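Putative ABC transporter, periplasmic binding protein, amino acid (Neisseria gonorrhoeae, PDB 2YJP) probably serves as a solute receptor of an amino-acid ABC transporter, capturing L-cysteine in the cleft between two lobes for delivery to the membrane components. Local coordinates at residues G63-F68 with L209-A214; K86-D91 with V118-A123; A200-R205 with P224-A229. The protein carries 1 engineered substitution. All blocks are in the same frame, centred on the assembly; numbering follows the deposited sequence.

Interaction 1 of 3, residues G63-F68 with L209-A214; sequences GDKPPF and LAHDNA. With CYS (cysteine), chain D.
Lys65 reaches across the cleft to Asp212, and the two side chains run roughly perpendicular with the bound cysteine beside them. The lysine NZ forms a salt bridge with Asp212 OD2 at 2.8 Å, coming from above the carboxylate plane, 39° out of it. The same OD2 accepts the amino nitrogen of the cysteine ligand, N to OD2 2.7 Å, so one carboxylate oxygen grips two donors that are probably both cationic, an arrangement that would favour the ionised aspartate. Lys65 gets there by holding CG anti to the backbone N (chi1 -161°) and keeping the rest of the chain extended; its NZ ends 3.1 Å from the ligand SG and is also hydrogen-bonded to Asn124 OD1. His211 walls the ligand with its ring edge: SG lies in the ring plane, and His211 CE1 is 3.7 Å from the ligand CB. The ring is fixed from both nitrogens. ND1 accepts the backbone N of Asp212 at 2.9 Å, only 7° out of the ring plane, while NE2 is bonded to Asn194 OD1, consistent with a proton on NE2. Asn194 in turn meets Asp64 OD1 through ND2, which couples the histidine back to the segment carrying Lys65. Farther out, Phe68 CZ touches Ala214 CB, 3.8 Å away at the ring edge, and Pro67, preceded by a cis peptide bond, lays CG over one ring face, toward its rim. A turn bond from Phe68 N to Lys65 O (2.8 Å) ties Phe68 back to Lys65. Arg109, Thr126, Arg131 and Thr174 are among the other residues bonded to the ligand in the interlobe amino-acid pocket of a family 3 solute-binding protein, in which an aspartate receives the amino group.

Interaction 2 of 3, residues K86-D91 with V118-A123; sequences KDLAKD and VDLILA
Leu88 of helix 80-93 meets Leu120 and Leu122 of the segment running through strand 120-121, a helix-on-sheet contact in an alpha/beta lobe. The helix belongs to the connection between parallel strands 57-61 and 99-103; strand 120-121 flanks 57-61 on its other side, and Ile121 is backbone-bonded to Ala242 of strand 237-244. The direct contact is wholly apolar. Leu120 and Leu122, two residues apart, offer their side chains on the same side of the segment, and Leu88 points toward both. Leu120 and Leu88 meet crosswise; with CG anti to the backbone N (chi1 175°), Leu120 turns CD2 toward the helix. Pro241 and Val243 of strand 237-244 pack against Leu120, and Met261 of helix 248-264 covers Leu88, so the leucines sit in a buried hydrophobic layer. Polar bonds lie around this layer. Leu120 and Leu122 are both backbone-bonded to Gly60, which ties them to neighbouring strand 57-61, and Asp91, one helical turn beyond Leu88, forms a salt bridge with Arg266. The Leu88 branch is modelled with compressed geometry, so its methyl positions are approximate; as placed, Leu88 CD1 lies 3.9 Å from Leu120 CD2 and 4.3 Å from Leu122 CD1.

Interaction 3 of 3, residues A200-R205 with P224-A229; sequences ALKDGR and PNFEVA. With ZN (zinc ion), chain H; EDO (1,2-ethanediol), chain K.
Phe226 sets CG anti to its own carbonyl carbon (chi1 -62°), and Leu201 sets CG anti to its backbone N (chi1 174°); the two side chains run alongside one another, pointing opposite ways. The contact joins the C-terminal end of helix 194-202, closed by a Schellman motif, to strand 226-230 of the mixed sheet, at the periphery of one lobe of the solute-binding fold. Leu201 applies its branch point and one methyl to a single flank of the ring: CG lies 3.8 Å from Phe226 CE1, and CD2 reaches CD1 of the same ring at 3.9 Å. Lys202 adds its backbone end, CA facing Phe226 CZ at 4.2 Å, while its amino end leads away toward Asp199 in a long, weak ion pair. Trp219 of helix 213-222 meets the phenylalanine ring at an oblique angle, and Val149 and Pro151 of strand 142-151 pack on it from the sheet. At Gly204 the chain leaves the helix with positive phi. Arg205 N to Ala200 O (2.8 Å) and Gly204 N to Leu201 O are the two bonds of the Schellman motif. Just before this turn, Asp203 binds a zinc ion through OD2 at 2.5 Å; Asp199, one turn earlier, is known with Asp203 as a zinc ligand of this protein, and this ion probably marks that site. A 1,2-ethanediol molecule, probably from the crystallisation liquor, spans the outer rim. Its O1 lies near the plane of the Phe226 ring, at the edge, and donates to Lys202 O at 2.9 Å. From the strand side, Asn225 ND2 completes the bridge, donating to the diol O2 at 3.2 Å in a nearly straight bond of 165°.

In the fold
The centre of interaction 1 lies about 7 Å from the chain's centre, and it holds three residues of the cysteine pocket; interaction 2 is packing, and interaction 3 packing beside a zinc ion, on opposite sides of that centre with their own centres 33 Å apart. Interactions 1 and 3 reach the same mixed sheet: helix 194-202 leads into strand 208-212, helix 213-222 into strand 226-230, and Leu209 CB touches Leu201 CD2 at 4.1 Å. Asp212 and His211 thus stand at the end of a strand whose neighbouring helix is held by interaction 3. Interaction 2 is nested in the loop interaction 1 closes, the two centres 20 Å apart, with the Leu122 side chain about 11 Å from the ligand.

Interaction 1 of 3, residues G63-F68 with L209-A214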
loop_
_atom_site.group_PDB
_atom_site.type_symbol
_atom_site.label_atom_id
_atom_site.label_comp_id
_atom_site.label_asym_id
_atom_site.label_seq_id
_atom_site.Cartn_x
_atom_site.Cartn_y
_atom_site.Cartn_z
ATOM N N GLY A 63 -1.567 -5.890 -7.195
ATOM C CA GLY A 63 -0.862 -6.625 -8.188
ATOM C C GLY A 63 0.351 -5.918 -8.765
ATOM O O GLY A 63 1.138 -6.543 -9.524
ATOM N N ASP A 64 0.517 -4.623 -8.492
ATOM C CA ASP A 64 1.525 -3.848 -9.230
ATOM C C ASP A 64 2.168 -2.786 -8.343
ATOM O O ASP A 64 2.483 -1.697 -8.775
ATOM C CB ASP A 64 0.909 -3.191 -10.463
ATOM C CG ASP A 64 -0.233 -2.199 -10.110
ATOM O OD1 ASP A 64 -0.688 -2.150 -8.931
ATOM O OD2 ASP A 64 -0.678 -1.469 -11.045
ATOM N N LYS A 65 2.324 -3.104 -7.060
ATOM C CA LYS A 65 2.957 -2.183 -6.156
ATOM C C LYS A 65 4.187 -2.840 -5.480
ATOM O O LYS A 65 4.304 -2.880 -4.238
ATOM C CB LYS A 65 1.948 -1.655 -5.114
ATOM C CG LYS A 65 2.412 -0.356 -4.448
ATOM C CD LYS A 65 1.579 -0.001 -3.181
ATOM C CE LYS A 65 2.070 1.269 -2.589
ATOM N NZ LYS A 65 1.411 1.744 -1.346
ATOM N N PRO A 66 5.118 -3.336 -6.292
ATOM C CA PRO A 66 6.275 -3.925 -5.639
ATOM C C PRO A 66 7.033 -2.796 -4.889
ATOM O O PRO A 66 7.130 -1.671 -5.379
ATOM C CB PRO A 66 7.117 -4.447 -6.807
ATOM C CG PRO A 66 6.789 -3.506 -7.964
ATOM C CD PRO A 66 5.334 -3.069 -7.728
ATOM N N PRO A 67 7.611 -3.102 -3.725
ATOM C CA PRO A 67 7.758 -4.404 -3.106
ATOM C C PRO A 67 6.697 -4.785 -2.096
ATOM O O PRO A 67 6.946 -5.709 -1.291
ATOM C CB PRO A 67 9.065 -4.254 -2.341
ATOM C CG PRO A 67 9.029 -2.755 -1.893
ATOM C CD PRO A 67 8.407 -2.049 -3.056
ATOM N N PHE A 68 5.543 -4.125 -2.108
ATOM C CA PHE A 68 4.505 -4.375 -1.112
ATOM C C PHE A 68 3.509 -5.471 -1.502
ATOM O O PHE A 68 3.140 -6.315 -0.671
ATOM C CB PHE A 68 3.816 -3.038 -0.782
ATOM C CG PHE A 68 4.808 -1.997 -0.337
ATOM C CD1 PHE A 68 5.398 -2.103 0.904
ATOM C CD2 PHE A 68 5.240 -1.002 -1.192
ATOM C CE1 PHE A 68 6.355 -1.208 1.352
ATOM C CE2 PHE A 68 6.218 -0.094 -0.786
ATOM C CZ PHE A 68 6.788 -0.225 0.532
ATOM N N LEU A 209 5.105 12.734 -10.480
ATOM C CA LEU A 209 4.144 11.783 -10.012
ATOM C C LEU A 209 4.257 11.696 -8.495
ATOM O O LEU A 209 5.350 11.561 -7.951
ATOM C CB LEU A 209 4.415 10.435 -10.669
ATOM C CG LEU A 209 3.538 9.241 -10.333
ATOM C CD1 LEU A 209 3.757 8.071 -11.308
ATOM C CD2 LEU A 209 3.751 8.767 -8.842
ATOM N N ALA A 210 3.135 11.796 -7.814
ATOM C CA ALA A 210 3.119 11.745 -6.366
ATOM C C ALA A 210 2.530 10.420 -5.870
ATOM O O ALA A 210 1.556 9.918 -6.450
ATOM C CB ALA A 210 2.321 12.915 -5.827
ATOM N N HIS A 211 3.112 9.893 -4.793
ATOM C CA HIS A 211 2.720 8.580 -4.216
ATOM C C HIS A 211 3.445 8.387 -2.876
ATOM O O HIS A 211 4.206 9.272 -2.442
ATOM C CB HIS A 211 3.166 7.427 -5.165
ATOM C CG HIS A 211 2.187 6.297 -5.251
ATOM N ND1 HIS A 211 1.623 5.713 -4.136
ATOM C CD2 HIS A 211 1.680 5.638 -6.318
ATOM C CE1 HIS A 211 0.811 4.743 -4.512
ATOM N NE2 HIS A 211 0.830 4.675 -5.831
ATOM N N ASP A 212 3.247 7.215 -2.252
ATOM C CA ASP A 212 3.953 6.820 -1.038
ATOM C C ASP A 212 5.438 6.949 -1.343
ATOM O O ASP A 212 5.893 6.438 -2.358
ATOM C CB ASP A 212 3.613 5.332 -0.646
ATOM C CG ASP A 212 2.217 5.176 -0.037
ATOM O OD1 ASP A 212 1.551 6.222 0.176
ATOM O OD2 ASP A 212 1.755 3.989 0.245
ATOM N N ASN A 213 6.221 7.572 -0.470
ATOM C CA ASN A 213 7.654 7.740 -0.812
ATOM C C ASN A 213 8.431 6.428 -0.939
ATOM O O ASN A 213 9.306 6.301 -1.822
ATOM C CB ASN A 213 8.401 8.759 0.081
ATOM C CG ASN A 213 8.336 8.433 1.607
ATOM O OD1 ASN A 213 8.053 7.298 2.047
ATOM N ND2 ASN A 213 8.644 9.466 2.417
ATOM N N ALA A 214 8.105 5.468 -0.078
ATOM C CA ALA A 214 8.727 4.170 -0.130
ATOM C C ALA A 214 8.495 3.520 -1.498
ATOM O O ALA A 214 9.371 2.900 -2.037
ATOM C CB ALA A 214 8.148 3.253 1.018
HETATM N N CYS D . -0.811 3.510 0.978
HETATM C CA CYS D . -1.432 4.550 0.127
HETATM C C CYS D . -2.956 4.470 0.237
HETATM O O CYS D . -3.477 3.631 1.033
HETATM C CB CYS D . -1.046 4.390 -1.338
HETATM S SG CYS D . -1.433 2.780 -2.048
HETATM O OXT CYS D . -3.638 5.242 -0.444
#

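Interaction 2 of 3, residues K86-D91 with V118-A123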
loop_
_atom_site.group_PDB
_atom_site.type_symbol
_atom_site.label_atom_id
_atom_site.label_comp_id
_atom_site.label_asym_id
_atom_site.label_seq_id
_atom_site.Cartn_x
_atom_site.Cartn_y
_atom_site.Cartn_z
ATOM N N LYS A 86 0.055 -14.319 4.252
ATOM C CA LYS A 86 0.329 -15.763 4.296
ATOM C C LYS A 86 0.472 -16.232 5.747
ATOM O O LYS A 86 -0.020 -17.308 6.129
ATOM C CB LYS A 86 1.556 -16.099 3.445
ATOM C CG LYS A 86 1.259 -15.984 1.923
ATOM C CD LYS A 86 2.387 -16.560 1.025
ATOM C CE LYS A 86 3.734 -15.944 1.398
ATOM N NZ LYS A 86 4.823 -16.124 0.388
ATOM N N ASP A 87 1.066 -15.365 6.562
ATOM C CA ASP A 87 1.205 -15.612 7.994
ATOM C C ASP A 87 -0.164 -15.713 8.694
ATOM O O ASP A 87 -0.389 -16.616 9.499
ATOM C CB ASP A 87 2.060 -14.496 8.607
ATOM C CG ASP A 87 3.570 -14.777 8.491
ATOM O OD1 ASP A 87 3.934 -15.958 8.320
ATOM O OD2 ASP A 87 4.393 -13.818 8.626
ATOM N N LEU A 88 -1.057 -14.781 8.371
ATOM C CA LEU A 88 -2.411 -14.776 8.892
ATOM C C LEU A 88 -3.170 -16.031 8.491
ATOM O O LEU A 88 -3.857 -16.618 9.329
ATOM C CB LEU A 88 -3.202 -13.561 8.387
ATOM C CG LEU A 88 -2.635 -12.205 8.682
ATOM C CD1 LEU A 88 -3.677 -11.375 8.533
ATOM C CD2 LEU A 88 -2.571 -11.882 10.014
ATOM N N ALA A 89 -3.072 -16.426 7.218
ATOM C CA ALA A 89 -3.728 -17.664 6.738
ATOM C C ALA A 89 -3.184 -18.948 7.407
ATOM O O ALA A 89 -3.953 -19.878 7.755
ATOM C CB ALA A 89 -3.650 -17.773 5.241
ATOM N N LYS A 90 -1.865 -19.015 7.559
ATOM C CA LYS A 90 -1.288 -20.121 8.270
ATOM C C LYS A 90 -1.881 -20.220 9.704
ATOM O O LYS A 90 -2.247 -21.329 10.143
ATOM C CB LYS A 90 0.243 -19.987 8.313
ATOM C CG LYS A 90 0.882 -20.992 9.224
ATOM C CD LYS A 90 2.363 -21.081 8.973
ATOM C CE LYS A 90 3.077 -21.408 10.234
ATOM N NZ LYS A 90 2.093 -22.097 11.098
ATOM N N ASP A 91 -1.976 -19.086 10.424
ATOM C CA ASP A 91 -2.482 -19.148 11.814
ATOM C C ASP A 91 -3.971 -19.463 11.821
ATOM O O ASP A 91 -4.438 -20.196 12.647
ATOM C CB ASP A 91 -2.234 -17.834 12.549
ATOM C CG ASP A 91 -0.801 -17.639 12.903
ATOM O OD1 ASP A 91 -0.119 -18.669 13.070
ATOM O OD2 ASP A 91 -0.341 -16.465 12.999
ATOM N N VAL A 118 -13.974 -9.235 -0.547
ATOM C CA VAL A 118 -12.889 -9.768 0.259
ATOM C C VAL A 118 -13.184 -9.695 1.751
ATOM O O VAL A 118 -14.027 -8.915 2.208
ATOM C CB VAL A 118 -11.520 -9.023 -0.005
ATOM C CG1 VAL A 118 -11.190 -8.983 -1.496
ATOM C CG2 VAL A 118 -11.504 -7.598 0.648
ATOM N N ASP A 119 -12.459 -10.519 2.514
ATOM C CA ASP A 119 -12.633 -10.592 3.963
ATOM C C ASP A 119 -11.763 -9.553 4.684
ATOM O O ASP A 119 -12.080 -9.102 5.784
ATOM C CB ASP A 119 -12.266 -11.981 4.445
ATOM C CG ASP A 119 -13.122 -13.072 3.806
ATOM O OD1 ASP A 119 -14.358 -12.933 3.776
ATOM O OD2 ASP A 119 -12.551 -14.082 3.353
ATOM N N LEU A 120 -10.696 -9.140 4.011
ATOM C CA LEU A 120 -9.643 -8.395 4.603
ATOM C C LEU A 120 -8.901 -7.666 3.483
ATOM O O LEU A 120 -8.733 -8.202 2.382
ATOM C CB LEU A 120 -8.704 -9.353 5.333
ATOM C CG LEU A 120 -7.447 -8.755 5.926
ATOM C CD1 LEU A 120 -7.718 -8.000 7.129
ATOM C CD2 LEU A 120 -6.597 -9.823 6.449
ATOM N N ILE A 121 -8.482 -6.435 3.772
ATOM C CA ILE A 121 -7.671 -5.666 2.822
ATOM C C ILE A 121 -6.285 -5.605 3.370
ATOM O O ILE A 121 -6.101 -5.155 4.515
ATOM C CB ILE A 121 -8.167 -4.224 2.620
ATOM C CG1 ILE A 121 -9.494 -4.250 1.869
ATOM C CG2 ILE A 121 -7.054 -3.345 1.957
ATOM C CD1 ILE A 121 -9.370 -4.754 0.388
ATOM N N LEU A 122 -5.325 -6.075 2.560
ATOM C CA LEU A 122 -3.907 -5.871 2.847
ATOM C C LEU A 122 -3.292 -5.245 1.591
ATOM O O LEU A 122 -2.145 -5.556 1.233
ATOM C CB LEU A 122 -3.252 -7.204 3.207
ATOM C CG LEU A 122 -3.380 -7.546 4.715
ATOM C CD1 LEU A 122 -2.919 -8.907 5.071
ATOM C CD2 LEU A 122 -2.623 -6.493 5.624
ATOM N N ALA A 123 -4.039 -4.392 0.897
ATOM C CA ALA A 123 -3.488 -3.670 -0.234
ATOM C C ALA A 123 -2.850 -2.370 0.271
ATOM O O ALA A 123 -3.413 -1.283 0.124
ATOM C CB ALA A 123 -4.548 -3.391 -1.309
#

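Interaction 3 of 3, residues A200-R205 with P224-A229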
loop_
_atom_site.group_PDB
_atom_site.type_symbol
_atom_site.label_atom_id
_atom_site.label_comp_id
_atom_site.label_asym_id
_atom_site.label_seq_id
_atom_site.Cartn_x
_atom_site.Cartn_y
_atom_site.Cartn_z
ATOM N N ALA A 200 2.714 6.539 -17.609
ATOM C CA ALA A 200 2.410 7.861 -18.132
ATOM C C ALA A 200 3.531 8.838 -17.796
ATOM O O ALA A 200 3.724 9.842 -18.490
ATOM C CB ALA A 200 1.094 8.360 -17.599
ATOM N N LEU A 201 4.288 8.536 -16.744
ATOM C CA LEU A 201 5.351 9.444 -16.327
ATOM C C LEU A 201 6.532 9.254 -17.260
ATOM O O LEU A 201 7.081 10.246 -17.820
ATOM C CB LEU A 201 5.705 9.260 -14.841
ATOM C CG LEU A 201 6.923 10.090 -14.393
ATOM C CD1 LEU A 201 6.559 11.558 -14.238
ATOM C CD2 LEU A 201 7.526 9.502 -13.137
ATOM N N LYS A 202 6.851 7.976 -17.522
ATOM C CA LYS A 202 7.849 7.628 -18.556
ATOM C C LYS A 202 7.519 8.261 -19.909
ATOM O O LYS A 202 8.436 8.675 -20.636
ATOM C CB LYS A 202 8.013 6.093 -18.702
ATOM C CG LYS A 202 8.912 5.425 -17.622
ATOM C CD LYS A 202 8.520 4.001 -17.302
ATOM C CE LYS A 202 8.747 3.087 -18.435
ATOM N NZ LYS A 202 8.617 1.633 -18.080
ATOM N N ASP A 203 6.223 8.294 -20.279
ATOM C CA ASP A 203 5.802 8.862 -21.558
ATOM C C ASP A 203 5.713 10.413 -21.550
ATOM O O ASP A 203 5.354 11.009 -22.554
ATOM C CB ASP A 203 4.459 8.290 -21.961
ATOM C CG ASP A 203 4.528 6.779 -22.324
ATOM O OD1 ASP A 203 5.615 6.219 -22.604
ATOM O OD2 ASP A 203 3.447 6.119 -22.319
ATOM N N GLY A 204 5.986 11.068 -20.424
ATOM C CA GLY A 204 5.884 12.523 -20.367
ATOM C C GLY A 204 4.458 13.066 -20.313
ATOM O O GLY A 204 4.217 14.202 -20.677
ATOM N N ARG A 205 3.499 12.276 -19.817
ATOM C CA ARG A 205 2.135 12.752 -19.716
ATOM C C ARG A 205 1.978 13.792 -18.594
ATOM O O ARG A 205 1.036 14.582 -18.596
ATOM C CB ARG A 205 1.180 11.563 -19.565
ATOM C CG ARG A 205 0.904 10.735 -20.872
ATOM C CD ARG A 205 -0.227 11.365 -21.683
ATOM N NE ARG A 205 -1.561 10.789 -21.430
ATOM C CZ ARG A 205 -2.697 11.510 -21.369
ATOM N NH1 ARG A 205 -2.670 12.840 -21.504
ATOM N NH2 ARG A 205 -3.869 10.900 -21.153
ATOM N N PRO A 224 16.514 5.022 -13.171
ATOM C CA PRO A 224 17.435 6.039 -12.682
ATOM C C PRO A 224 17.445 7.374 -13.446
ATOM O O PRO A 224 18.168 8.249 -13.075
ATOM C CB PRO A 224 18.789 5.325 -12.707
ATOM C CG PRO A 224 18.646 4.373 -13.906
ATOM C CD PRO A 224 17.216 3.897 -13.827
ATOM N N ASN A 225 16.605 7.556 -14.462
ATOM C CA ASN A 225 16.440 8.906 -15.014
ATOM C C ASN A 225 15.455 9.747 -14.202
ATOM O O ASN A 225 15.184 10.936 -14.512
ATOM C CB ASN A 225 16.058 8.838 -16.501
ATOM C CG ASN A 225 17.252 8.471 -17.396
ATOM O OD1 ASN A 225 18.410 8.601 -17.009
ATOM N ND2 ASN A 225 16.969 8.051 -18.590
ATOM N N PHE A 226 14.912 9.129 -13.148
ATOM C CA PHE A 226 14.041 9.795 -12.210
ATOM C C PHE A 226 14.635 9.893 -10.819
ATOM O O PHE A 226 15.440 9.025 -10.413
ATOM C CB PHE A 226 12.691 9.100 -12.206
ATOM C CG PHE A 226 12.022 9.167 -13.558
ATOM C CD1 PHE A 226 11.223 10.271 -13.889
ATOM C CD2 PHE A 226 12.276 8.178 -14.512
ATOM C CE1 PHE A 226 10.641 10.382 -15.169
ATOM C CE2 PHE A 226 11.716 8.254 -15.813
ATOM C CZ PHE A 226 10.872 9.367 -16.158
ATOM N N GLU A 227 14.284 10.964 -10.115
ATOM C CA GLU A 227 14.643 11.057 -8.702
ATOM C C GLU A 227 13.456 11.478 -7.856
ATOM O O GLU A 227 12.539 12.214 -8.324
ATOM C CB GLU A 227 15.840 12.003 -8.474
ATOM C CG GLU A 227 15.608 13.472 -8.808
ATOM C CD GLU A 227 16.866 14.321 -8.677
ATOM O OE1 GLU A 227 17.994 13.805 -8.571
ATOM O OE2 GLU A 227 16.807 15.541 -8.720
ATOM N N VAL A 228 13.470 11.008 -6.608
ATOM C CA VAL A 228 12.447 11.446 -5.656
ATOM C C VAL A 228 12.911 12.793 -5.041
ATOM O O VAL A 228 13.465 12.859 -3.946
ATOM C CB VAL A 228 12.110 10.348 -4.671
ATOM C CG1 VAL A 228 10.857 10.771 -3.873
ATOM C CG2 VAL A 228 11.905 8.947 -5.424
ATOM N N ALA A 229 12.699 13.862 -5.789
ATOM C CA ALA A 229 13.245 15.192 -5.429
ATOM C C ALA A 229 12.467 15.913 -4.347
ATOM O O ALA A 229 12.994 16.853 -3.759
ATOM C CB ALA A 229 13.398 16.063 -6.642
HETATM ZN ZN ZN H . 3.940 3.690 -22.774
HETATM C C1 EDO K . 11.991 7.630 -20.967
HETATM O O1 EDO K . 11.269 8.473 -20.017
HETATM C C2 EDO K . 13.492 7.898 -20.823
HETATM O O2 EDO K . 13.879 8.327 -19.497
#